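Local coordinates for protein TP_0956 (Treponema pallidum subsp. pallidum, PDB 3U64) that probably serves as the lipoprotein T-component of a TRAP transporter, a helical tetratricopeptide-repeat-type scaffold that makes protein-protein contacts in a trimeric assembly, at residues R105-K108 and L109-G113; A182-M185 and L186-A189; I243-A246 and D247-I251; L279-I282 and L283-R287. All coordinates share one frame; numbering follows the deposited sequence.

Contact 1. Residues R105-K108 and L109-G113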
loop_
_atom_site.group_PDB
_atom_site.type_symbol
_atom_site.label_atom_id
_atom_site.label_comp_id
_atom_site.label_asym_id
_atom_site.label_seq_id
_atom_site.Cartn_x
_atom_site.Cartn_y
_atom_site.Cartn_z
ATOM N N ARG A 105 -13.949 0.613 -12.713
ATOM C CA ARG A 105 -12.734 -0.050 -12.271
ATOM C C ARG A 105 -13.022 -1.464 -11.726
ATOM O O ARG A 105 -12.329 -2.420 -12.067
ATOM C CB ARG A 105 -12.019 0.807 -11.221
ATOM C CG ARG A 105 -10.623 0.310 -10.848
ATOM C CD ARG A 105 -9.959 1.140 -9.723
ATOM N NE ARG A 105 -8.808 0.415 -9.189
ATOM C CZ ARG A 105 -8.459 0.356 -7.911
ATOM N NH1 ARG A 105 -9.158 1.000 -6.986
ATOM N NH2 ARG A 105 -7.404 -0.361 -7.567
ATOM N N ALA A 106 -14.031 -1.596 -10.873
ATOM C CA ALA A 106 -14.408 -2.914 -10.332
ATOM C C ALA A 106 -14.828 -3.850 -11.463
ATOM O O ALA A 106 -14.448 -5.014 -11.500
ATOM C CB ALA A 106 -15.544 -2.776 -9.352
ATOM N N ARG A 107 -15.627 -3.326 -12.379
ATOM C CA ARG A 107 -16.093 -4.092 -13.521
ATOM C C ARG A 107 -14.920 -4.711 -14.296
ATOM O O ARG A 107 -14.932 -5.911 -14.595
ATOM C CB ARG A 107 -16.947 -3.202 -14.426
ATOM C CG ARG A 107 -17.643 -3.938 -15.543
ATOM C CD ARG A 107 -18.194 -2.967 -16.570
ATOM N NE ARG A 107 -18.040 -3.515 -17.915
ATOM C CZ ARG A 107 -16.941 -3.380 -18.654
ATOM N NH1 ARG A 107 -15.897 -2.700 -18.180
ATOM N NH2 ARG A 107 -16.886 -3.918 -19.872
ATOM N N LYS A 108 -13.893 -3.907 -14.583
ATOM C CA LYS A 108 -12.717 -4.398 -15.305
ATOM C C LYS A 108 -11.943 -5.443 -14.510
ATOM O O LYS A 108 -11.432 -6.403 -15.073
ATOM C CB LYS A 108 -11.789 -3.243 -15.715
ATOM C CG LYS A 108 -12.388 -2.336 -16.798
ATOM C CD LYS A 108 -11.399 -1.265 -17.237
ATOM C CE LYS A 108 -12.031 -0.267 -18.194
ATOM N NZ LYS A 108 -12.824 0.770 -17.471
ATOM N N LEU A 109 -11.858 -5.247 -13.202
ATOM C CA LEU A 109 -11.211 -6.217 -12.323
ATOM C C LEU A 109 -11.999 -7.539 -12.224
ATOM O O LEU A 109 -11.405 -8.620 -12.229
ATOM C CB LEU A 109 -10.962 -5.611 -10.935
ATOM C CG LEU A 109 -9.871 -4.528 -10.847
ATOM C CD1 LEU A 109 -9.592 -4.155 -9.414
ATOM C CD2 LEU A 109 -8.555 -4.929 -11.509
ATOM N N TYR A 110 -13.326 -7.466 -12.133
ATOM C CA TYR A 110 -14.126 -8.690 -12.172
ATOM C C TYR A 110 -13.801 -9.491 -13.436
ATOM O O TYR A 110 -13.589 -10.709 -13.392
ATOM C CB TYR A 110 -15.619 -8.368 -12.135
ATOM C CG TYR A 110 -16.120 -7.955 -10.768
ATOM C CD1 TYR A 110 -15.700 -8.628 -9.618
ATOM C CD2 TYR A 110 -17.010 -6.888 -10.621
ATOM C CE1 TYR A 110 -16.161 -8.253 -8.362
ATOM C CE2 TYR A 110 -17.476 -6.507 -9.364
ATOM C CZ TYR A 110 -17.051 -7.195 -8.243
ATOM O OH TYR A 110 -17.496 -6.834 -7.002
ATOM N N LEU A 111 -13.732 -8.789 -14.561
ATOM C CA LEU A 111 -13.571 -9.446 -15.833
ATOM C C LEU A 111 -12.170 -10.014 -15.968
ATOM O O LEU A 111 -11.996 -11.087 -16.544
ATOM C CB LEU A 111 -13.866 -8.488 -16.975
ATOM C CG LEU A 111 -15.320 -8.072 -17.181
ATOM C CD1 LEU A 111 -15.374 -6.931 -18.186
ATOM C CD2 LEU A 111 -16.154 -9.222 -17.674
ATOM N N ARG A 112 -11.171 -9.307 -15.442
ATOM C CA ARG A 112 -9.802 -9.824 -15.480
ATOM C C ARG A 112 -9.749 -11.079 -14.619
ATOM O O ARG A 112 -9.147 -12.081 -15.006
ATOM C CB ARG A 112 -8.790 -8.779 -14.981
ATOM C CG ARG A 112 -7.324 -9.255 -14.955
ATOM C CD ARG A 112 -6.422 -8.317 -14.146
ATOM N NE ARG A 112 -6.429 -6.961 -14.695
ATOM C CZ ARG A 112 -5.687 -5.952 -14.244
ATOM N NH1 ARG A 112 -4.856 -6.125 -13.231
ATOM N NH2 ARG A 112 -5.778 -4.763 -14.811
ATOM N N GLY A 113 -10.385 -11.007 -13.447
ATOM C CA GLY A 113 -10.473 -12.134 -12.537
ATOM C C GLY A 113 -11.182 -13.312 -13.179
ATOM O O GLY A 113 -10.694 -14.445 -13.127
#

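Contact 2. Residues A182-M185 and L186-A189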
loop_
_atom_site.group_PDB
_atom_site.type_symbol
_atom_site.label_atom_id
_atom_site.label_comp_id
_atom_site.label_asym_id
_atom_site.label_seq_id
_atom_site.Cartn_x
_atom_site.Cartn_y
_atom_site.Cartn_z
ATOM N N ALA A 182 -22.168 -17.474 -18.444
ATOM C CA ALA A 182 -21.752 -17.412 -17.041
ATOM C C ALA A 182 -22.760 -18.125 -16.135
ATOM O O ALA A 182 -22.392 -18.940 -15.284
ATOM C CB ALA A 182 -21.567 -15.951 -16.588
ATOM N N VAL A 183 -24.035 -17.820 -16.331
ATOM C CA VAL A 183 -25.080 -18.434 -15.537
ATOM C C VAL A 183 -25.132 -19.933 -15.783
ATOM O O VAL A 183 -25.258 -20.698 -14.829
ATOM C CB VAL A 183 -26.452 -17.789 -15.801
ATOM C CG1 VAL A 183 -27.541 -18.522 -15.024
ATOM C CG2 VAL A 183 -26.416 -16.308 -15.406
ATOM N N MET A 184 -25.003 -20.353 -17.045
ATOM C CA MET A 184 -24.987 -21.781 -17.360
ATOM C C MET A 184 -23.813 -22.495 -16.672
ATOM O O MET A 184 -23.947 -23.638 -16.230
ATOM C CB MET A 184 -24.968 -22.034 -18.879
ATOM C CG MET A 184 -26.230 -21.583 -19.625
ATOM S SD MET A 184 -27.765 -22.308 -18.977
ATOM C CE MET A 184 -28.478 -20.884 -18.138
ATOM N N MET A 185 -22.670 -21.824 -16.566
ATOM C CA MET A 185 -21.557 -22.366 -15.789
ATOM C C MET A 185 -21.933 -22.493 -14.313
ATOM O O MET A 185 -21.657 -23.508 -13.677
ATOM C CB MET A 185 -20.283 -21.534 -15.953
ATOM C CG MET A 185 -19.690 -21.566 -17.371
ATOM S SD MET A 185 -18.065 -20.751 -17.465
ATOM C CE MET A 185 -18.460 -19.276 -18.388
ATOM N N LEU A 186 -22.568 -21.467 -13.767
ATOM C CA LEU A 186 -23.023 -21.547 -12.381
ATOM C C LEU A 186 -24.034 -22.698 -12.200
ATOM O O LEU A 186 -23.916 -23.518 -11.273
ATOM C CB LEU A 186 -23.602 -20.198 -11.929
ATOM C CG LEU A 186 -22.569 -19.079 -11.718
ATOM C CD1 LEU A 186 -23.247 -17.740 -11.518
ATOM C CD2 LEU A 186 -21.643 -19.368 -10.538
ATOM N N GLU A 187 -25.006 -22.784 -13.105
ATOM C CA GLU A 187 -25.994 -23.858 -13.040
ATOM C C GLU A 187 -25.377 -25.234 -13.211
ATOM O O GLU A 187 -25.864 -26.206 -12.635
ATOM C CB GLU A 187 -27.101 -23.656 -14.063
ATOM C CG GLU A 187 -27.956 -22.472 -13.731
ATOM C CD GLU A 187 -29.072 -22.288 -14.712
ATOM O OE1 GLU A 187 -29.229 -23.146 -15.615
ATOM O OE2 GLU A 187 -29.793 -21.281 -14.581
ATOM N N ARG A 188 -24.298 -25.323 -13.980
ATOM C CA ARG A 188 -23.621 -26.606 -14.131
ATOM C C ARG A 188 -22.894 -27.017 -12.844
ATOM O O ARG A 188 -22.916 -28.187 -12.470
ATOM C CB ARG A 188 -22.662 -26.592 -15.317
ATOM C CG ARG A 188 -21.843 -27.857 -15.433
ATOM C CD ARG A 188 -22.699 -29.095 -15.733
ATOM N NE ARG A 188 -21.821 -30.246 -15.977
ATOM C CZ ARG A 188 -22.178 -31.525 -15.878
ATOM N NH1 ARG A 188 -23.417 -31.853 -15.552
ATOM N NH2 ARG A 188 -21.290 -32.483 -16.109
ATOM N N ALA A 189 -22.256 -26.059 -12.174
ATOM C CA ALA A 189 -21.646 -26.302 -10.863
ATOM C C ALA A 189 -22.679 -26.820 -9.859
ATOM O O ALA A 189 -22.399 -27.726 -9.077
ATOM C CB ALA A 189 -20.993 -25.029 -10.325
#

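Contact 3. Residues I243-A246 and D247-I251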
loop_
_atom_site.group_PDB
_atom_site.type_symbol
_atom_site.label_atom_id
_atom_site.label_comp_id
_atom_site.label_asym_id
_atom_site.label_seq_id
_atom_site.Cartn_x
_atom_site.Cartn_y
_atom_site.Cartn_z
ATOM N N ILE A 243 -28.260 -11.360 4.359
ATOM C CA ILE A 243 -28.184 -10.145 3.546
ATOM C C ILE A 243 -28.793 -10.363 2.156
ATOM O O ILE A 243 -29.551 -9.534 1.654
ATOM C CB ILE A 243 -26.733 -9.660 3.410
ATOM C CG1 ILE A 243 -26.236 -9.190 4.784
ATOM C CG2 ILE A 243 -26.630 -8.556 2.317
ATOM C CD1 ILE A 243 -24.767 -8.873 4.841
ATOM N N THR A 244 -28.476 -11.498 1.544
ATOM C CA THR A 244 -29.078 -11.841 0.265
ATOM C C THR A 244 -30.611 -11.870 0.352
ATOM O O THR A 244 -31.301 -11.311 -0.507
ATOM C CB THR A 244 -28.526 -13.168 -0.260
ATOM O OG1 THR A 244 -27.132 -13.003 -0.583
ATOM C CG2 THR A 244 -29.319 -13.633 -1.499
ATOM N N TYR A 245 -31.143 -12.491 1.403
ATOM C CA TYR A 245 -32.590 -12.513 1.606
ATOM C C TYR A 245 -33.168 -11.099 1.659
ATOM O O TYR A 245 -34.151 -10.789 0.979
ATOM C CB TYR A 245 -32.947 -13.271 2.884
ATOM C CG TYR A 245 -34.432 -13.472 3.058
ATOM C CD1 TYR A 245 -35.123 -14.386 2.268
ATOM C CD2 TYR A 245 -35.152 -12.744 4.005
ATOM C CE1 TYR A 245 -36.492 -14.574 2.412
ATOM C CE2 TYR A 245 -36.525 -12.923 4.160
ATOM C CZ TYR A 245 -37.189 -13.844 3.358
ATOM O OH TYR A 245 -38.545 -14.044 3.489
ATOM N N ALA A 246 -32.532 -10.234 2.441
ATOM C CA ALA A 246 -33.014 -8.860 2.623
ATOM C C ALA A 246 -32.919 -8.035 1.339
ATOM O O ALA A 246 -33.864 -7.365 0.937
ATOM C CB ALA A 246 -32.240 -8.169 3.750
ATOM N N ASP A 247 -31.762 -8.113 0.702
ATOM C CA ASP A 247 -31.399 -7.242 -0.400
ATOM C C ASP A 247 -31.980 -7.682 -1.746
ATOM O O ASP A 247 -32.558 -6.878 -2.481
ATOM C CB ASP A 247 -29.875 -7.186 -0.478
ATOM C CG ASP A 247 -29.373 -6.114 -1.411
ATOM O OD1 ASP A 247 -30.099 -5.124 -1.620
ATOM O OD2 ASP A 247 -28.240 -6.255 -1.921
ATOM N N ALA A 248 -31.823 -8.960 -2.070
ATOM C CA ALA A 248 -32.283 -9.484 -3.356
ATOM C C ALA A 248 -33.785 -9.778 -3.385
ATOM O O ALA A 248 -34.436 -9.603 -4.414
ATOM C CB ALA A 248 -31.491 -10.733 -3.734
ATOM N N LEU A 249 -34.327 -10.221 -2.252
ATOM C CA LEU A 249 -35.706 -10.696 -2.201
ATOM C C LEU A 249 -36.666 -9.747 -1.488
ATOM O O LEU A 249 -37.773 -9.515 -1.965
ATOM C CB LEU A 249 -35.781 -12.070 -1.542
ATOM C CG LEU A 249 -34.979 -13.223 -2.158
ATOM C CD1 LEU A 249 -35.334 -14.531 -1.479
ATOM C CD2 LEU A 249 -35.224 -13.332 -3.655
ATOM N N CYS A 250 -36.263 -9.219 -0.337
ATOM C CA CYS A 250 -37.168 -8.369 0.431
ATOM C C CYS A 250 -37.387 -7.023 -0.230
ATOM O O CYS A 250 -38.508 -6.530 -0.278
ATOM C CB CYS A 250 -36.699 -8.206 1.874
ATOM S SG CYS A 250 -36.927 -9.730 2.824
ATOM N N ILE A 251 -36.325 -6.442 -0.773
ATOM C CA ILE A 251 -36.454 -5.117 -1.370
ATOM C C ILE A 251 -37.402 -5.062 -2.578
ATOM O O ILE A 251 -38.309 -4.230 -2.609
ATOM C CB ILE A 251 -35.100 -4.540 -1.749
ATOM C CG1 ILE A 251 -34.285 -4.250 -0.489
ATOM C CG2 ILE A 251 -35.298 -3.265 -2.575
ATOM C CD1 ILE A 251 -32.962 -3.575 -0.781
#

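Contact 4. Residues L279-I282 and L283-R287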
loop_
_atom_site.group_PDB
_atom_site.type_symbol
_atom_site.label_atom_id
_atom_site.label_comp_id
_atom_site.label_asym_id
_atom_site.label_seq_id
_atom_site.Cartn_x
_atom_site.Cartn_y
_atom_site.Cartn_z
ATOM N N LEU A 279 -12.740 -12.223 8.422
ATOM C CA LEU A 279 -12.660 -11.015 7.598
ATOM C C LEU A 279 -13.931 -10.807 6.753
ATOM O O LEU A 279 -14.491 -9.718 6.698
ATOM C CB LEU A 279 -11.425 -11.047 6.701
ATOM C CG LEU A 279 -11.302 -9.869 5.715
ATOM C CD1 LEU A 279 -11.114 -8.542 6.425
ATOM C CD2 LEU A 279 -10.177 -10.091 4.721
ATOM N N LEU A 280 -14.393 -11.855 6.093
ATOM C CA LEU A 280 -15.571 -11.714 5.245
ATOM C C LEU A 280 -16.826 -11.391 6.069
ATOM O O LEU A 280 -17.639 -10.565 5.664
ATOM C CB LEU A 280 -15.766 -12.967 4.387
ATOM C CG LEU A 280 -14.824 -13.060 3.177
ATOM C CD1 LEU A 280 -13.363 -12.977 3.585
ATOM C CD2 LEU A 280 -15.072 -14.337 2.378
ATOM N N VAL A 281 -16.962 -12.023 7.234
ATOM C CA VAL A 281 -18.054 -11.703 8.154
ATOM C C VAL A 281 -18.058 -10.214 8.529
ATOM O O VAL A 281 -19.107 -9.558 8.471
ATOM C CB VAL A 281 -17.990 -12.604 9.417
ATOM C CG1 VAL A 281 -18.954 -12.110 10.510
ATOM C CG2 VAL A 281 -18.277 -14.058 9.030
ATOM N N ILE A 282 -16.886 -9.689 8.899
ATOM C CA ILE A 282 -16.725 -8.257 9.188
ATOM C C ILE A 282 -17.175 -7.404 8.018
ATOM O O ILE A 282 -17.858 -6.391 8.209
ATOM C CB ILE A 282 -15.248 -7.844 9.478
ATOM C CG1 ILE A 282 -14.667 -8.620 10.662
ATOM C CG2 ILE A 282 -15.145 -6.311 9.704
ATOM C CD1 ILE A 282 -15.436 -8.445 11.896
ATOM N N LEU A 283 -16.768 -7.801 6.807
ATOM C CA LEU A 283 -17.154 -7.070 5.593
ATOM C C LEU A 283 -18.666 -7.102 5.398
ATOM O O LEU A 283 -19.299 -6.068 5.203
ATOM C CB LEU A 283 -16.436 -7.617 4.343
ATOM C CG LEU A 283 -14.966 -7.218 4.167
ATOM C CD1 LEU A 283 -14.235 -8.176 3.231
ATOM C CD2 LEU A 283 -14.819 -5.765 3.692
ATOM N N SER A 284 -19.243 -8.295 5.482
ATOM C CA SER A 284 -20.683 -8.444 5.332
ATOM C C SER A 284 -21.457 -7.684 6.396
ATOM O O SER A 284 -22.507 -7.119 6.115
ATOM C CB SER A 284 -21.077 -9.912 5.350
ATOM O OG SER A 284 -20.623 -10.533 4.169
ATOM N N GLN A 285 -20.959 -7.656 7.619
ATOM C CA GLN A 285 -21.701 -6.933 8.641
ATOM C C GLN A 285 -21.672 -5.414 8.414
ATOM O O GLN A 285 -22.661 -4.739 8.682
ATOM C CB GLN A 285 -21.254 -7.338 10.045
ATOM C CG GLN A 285 -21.537 -8.805 10.327
ATOM C CD GLN A 285 -21.321 -9.177 11.778
ATOM O OE1 GLN A 285 -20.350 -8.755 12.402
ATOM N NE2 GLN A 285 -22.228 -9.981 12.322
ATOM N N LYS A 286 -20.552 -4.887 7.915
ATOM C CA LYS A 286 -20.510 -3.488 7.478
ATOM C C LYS A 286 -21.590 -3.218 6.442
ATOM O O LYS A 286 -22.263 -2.192 6.493
ATOM C CB LYS A 286 -19.158 -3.124 6.862
ATOM C CG LYS A 286 -18.037 -2.939 7.845
ATOM C CD LYS A 286 -16.869 -2.212 7.191
ATOM C CE LYS A 286 -17.251 -0.782 6.800
ATOM N NZ LYS A 286 -16.098 -0.012 6.233
ATOM N N ARG A 287 -21.750 -4.143 5.496
ATOM C CA ARG A 287 -22.770 -3.993 4.466
ATOM C C ARG A 287 -24.219 -4.020 5.019
ATOM O O ARG A 287 -25.056 -3.223 4.613
ATOM C CB ARG A 287 -22.586 -5.050 3.383
ATOM C CG ARG A 287 -23.640 -4.976 2.307
ATOM C CD ARG A 287 -23.043 -4.655 0.954
ATOM N NE ARG A 287 -24.093 -4.589 -0.059
ATOM C CZ ARG A 287 -24.577 -3.458 -0.564
ATOM N NH1 ARG A 287 -24.092 -2.286 -0.168
ATOM N NH2 ARG A 287 -25.540 -3.501 -1.475
#

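Contact 1. Residues R105-K108 and L109-G113
Arg107 and Leu111, one helical turn apart on helix 96-124, meet where methyl CD1 of the leucine lies over one face of the guanidinium, 3.8 Å from NH2 and displaced toward the rim of the group. The arginine reaches this place with CG anti to its own N (chi1 -172°) and a bend further out at chi3; its NE also makes a weak hydrogen bond to Thr169 OG1. On the next face of the helix Ala106 CB packs against Tyr110 CE2 at 4.2 Å, and the tyrosine ring leans obliquely over the Ala106 carbonyl, with CD2 3.3 Å from Ala106 O. Within 109-113, Leu109 CD2 sits over the centre of the Arg112 guanidinium, 4.1 Å above its plane. Beneath the side chains run four i to i+4 backbone hydrogen bonds; the straightest joins Tyr110 N to Ala106 O at 2.8 Å (167°).

Further out, Tyr110 lies between helices 66-89 and 152-166, touching Ala80 and Ala165, and its OH is hydrogen-bonded to Gln85. Arg105 NE forms a salt bridge with Asp40 of the second subunit, and Arg112 NH2 forms salt bridges with Glu38 and Asp39 of the same neighbouring subunit. This stretch therefore works on two fronts, as a packed helix of an all-helical, TPR-like fold and as a basic patch of the trimer interface. Those acidic partners pair with the charge of Arg105 and Arg112 and probably hold their guanidinium groups in place, while a leucine methyl lies on one face of Arg107 and of Arg112 and the bonds of Arg112 run from its nitrogens.

Contact 2. Residues A182-M185 and L186-A189
Met184 and Glu187 lie side by side and point the same way on helix 176-192, a helix of the all-helical, TPR-like fold of the TRAP transporter T-component. The methionine doubles back to reach its neighbour: CG stands anti to the carbonyl carbon and the chain then bends at chi2 (-56°) and again at chi3, which carries the terminal methyl to the carboxylate. Met184 CE is 3.5 Å from Glu187 OE1, and Met184 SD is 3.8 Å from the same oxygen. Glu187, by contrast, is extended beyond CG and crosses Val183 at a slant. Its OE1 lies nearest Met184 CE, while OE2 touches both Val183 CG1 and Met184 CE. These are van der Waals contacts of apolar groups with a carboxylate.

Val183 also packs on Phe208 and Tyr209 of helix 196-211, whereas Met184 rests on Leu140 and Leu144 of helix 137-144. Leu186 packs on Val204 and Leu205 of helix 196-211, and Met185 on Leu155 and Val158 of helix 152-166, which places the helix in a buried bundle. The guanidinium of Arg188 departs from the contact, and its NH2 is hydrogen-bonded to Cys147 O.

Four i to i+4 bonds hold the turns, and that from Arg188 N to Met184 O is the most bent (141°). Glu187 N gives a 2.7 Å hydrogen bond to Val183 O, while Val183 CG1 stands 3.6 Å from Glu187 OE2.

Contact 3. Residues I243-A246 and D247-I251
Ile243 O accepts a hydrogen bond from Asp247 N at 2.8 Å, while the isoleucine side chain turns to Ser284 and Ala288 of helix 278-293. Thr244 follows, its carbonyl bonded to Ala248 N and its CG2 4.3 Å from Ala248 CB; its OG1 is hydrogen-bonded to Asn203 ND2 and to Asp240 O.

The helix widens into a pi-type turn at 247-250, closed on the carbonyl of Tyr245. Tyr245 O takes two donors, Cys250 N at 2.9 Å and nearly in line with the C=O, and Leu249 N at 3.3 Å, high above the carbonyl plane. The wider turn brings residue 250 as well as 249 against the ring. Tyr245 CG lies beside the carbonyl carbon (chi1 -173°), and the ring meets both: Leu249 CD1 is 3.8 Å from Tyr245 CD1, and the side chains cross at about a right angle. Cys250 SG makes an oblique sulfur-aromatic contact, 4.1 Å from the centroid of the Tyr245 ring and 37° off its normal. Phe227 of helix 220-233 meets the same ring.

Ala246 turns its methyl to Phe259 and Leu263 of helix 256-268, and its carbonyl receives a weak bond from Ile251 N at 3.1 Å, with Cys250 CB also 3.1 Å from Ala246 O.

Contact 4. Residues L279-I282 and L283-R287
Regular i to i+4 hydrogen bonds carry helix 278-293 through this stretch, from Leu283 N to Leu279 O and on to Lys286 N to Ile282 O, the straightest being Ser284 N to Leu280 O at 2.8 Å (171°). Val281 and Gln285 then lie side by side, pointing the same way. The valine methyl CG1 is 4.0 Å from the amide carbon CD of Gln285, and the glutamine stem passes close to the backbone, with CG 3.1 Å from Val281 O. Gln285 is extended beyond CG (chi2 -170°), which takes its amide out past the valine, where NE2 is hydrogen-bonded to both Ile269 O and Ala266 O. On another face Leu279 and Leu283 pack at a slant, CG of the first 4.2 Å from CD1 of the second, and both touch Leu41 of helix 41-61.

Ser284 OG is held by a hydrogen bond to Asp240, and the serine CB is 3.5 Å from Leu280 O. The stem of Lys286 lies over the Ile282 carbonyl, with CG 3.5 Å from Ile282 O, before the chain bends at chi3; its side chain ends about 4 Å from a bound sulfate, probably a crystallisation ion.

The helix thus joins the N-terminal helices 41-61 and 66-89 to the part of the fold around Asp240 and Pro271, as a late element of the TPR-like bundle. Chemically, its leucines supply dispersion packing on one side, while Gln285 NE2 bonds two carbonyls, probably using both amide hydrogens, which would fix how the amide is turned.

How the contacts relate
The four contacts lie in series on four separate helices of one chain, all within the TRAP transporter T-component. Contacts 3 and 4 are the pair that touch, with centres 16 Å apart: Ile243 CD1 comes within 3.1 Å of Ser284 O, and Asp247 OD2 lies 3.9 Å from Arg287 NH2, a long and weak pairing. Contact 1 lies on the opposite side of the chain's centre from contact 3, about 24 Å between centres, and contact 2 likewise from contact 4, about 26 Å. Tyr162 of helix 152-166 bridges contacts 1 and 2 by touching Leu111 and Ala182. Sulfate, probably from crystallisation, is bound about 4 to 5 Å from side chains of contacts 1, 3 and 4, and contact 1 alone reaches another subunit.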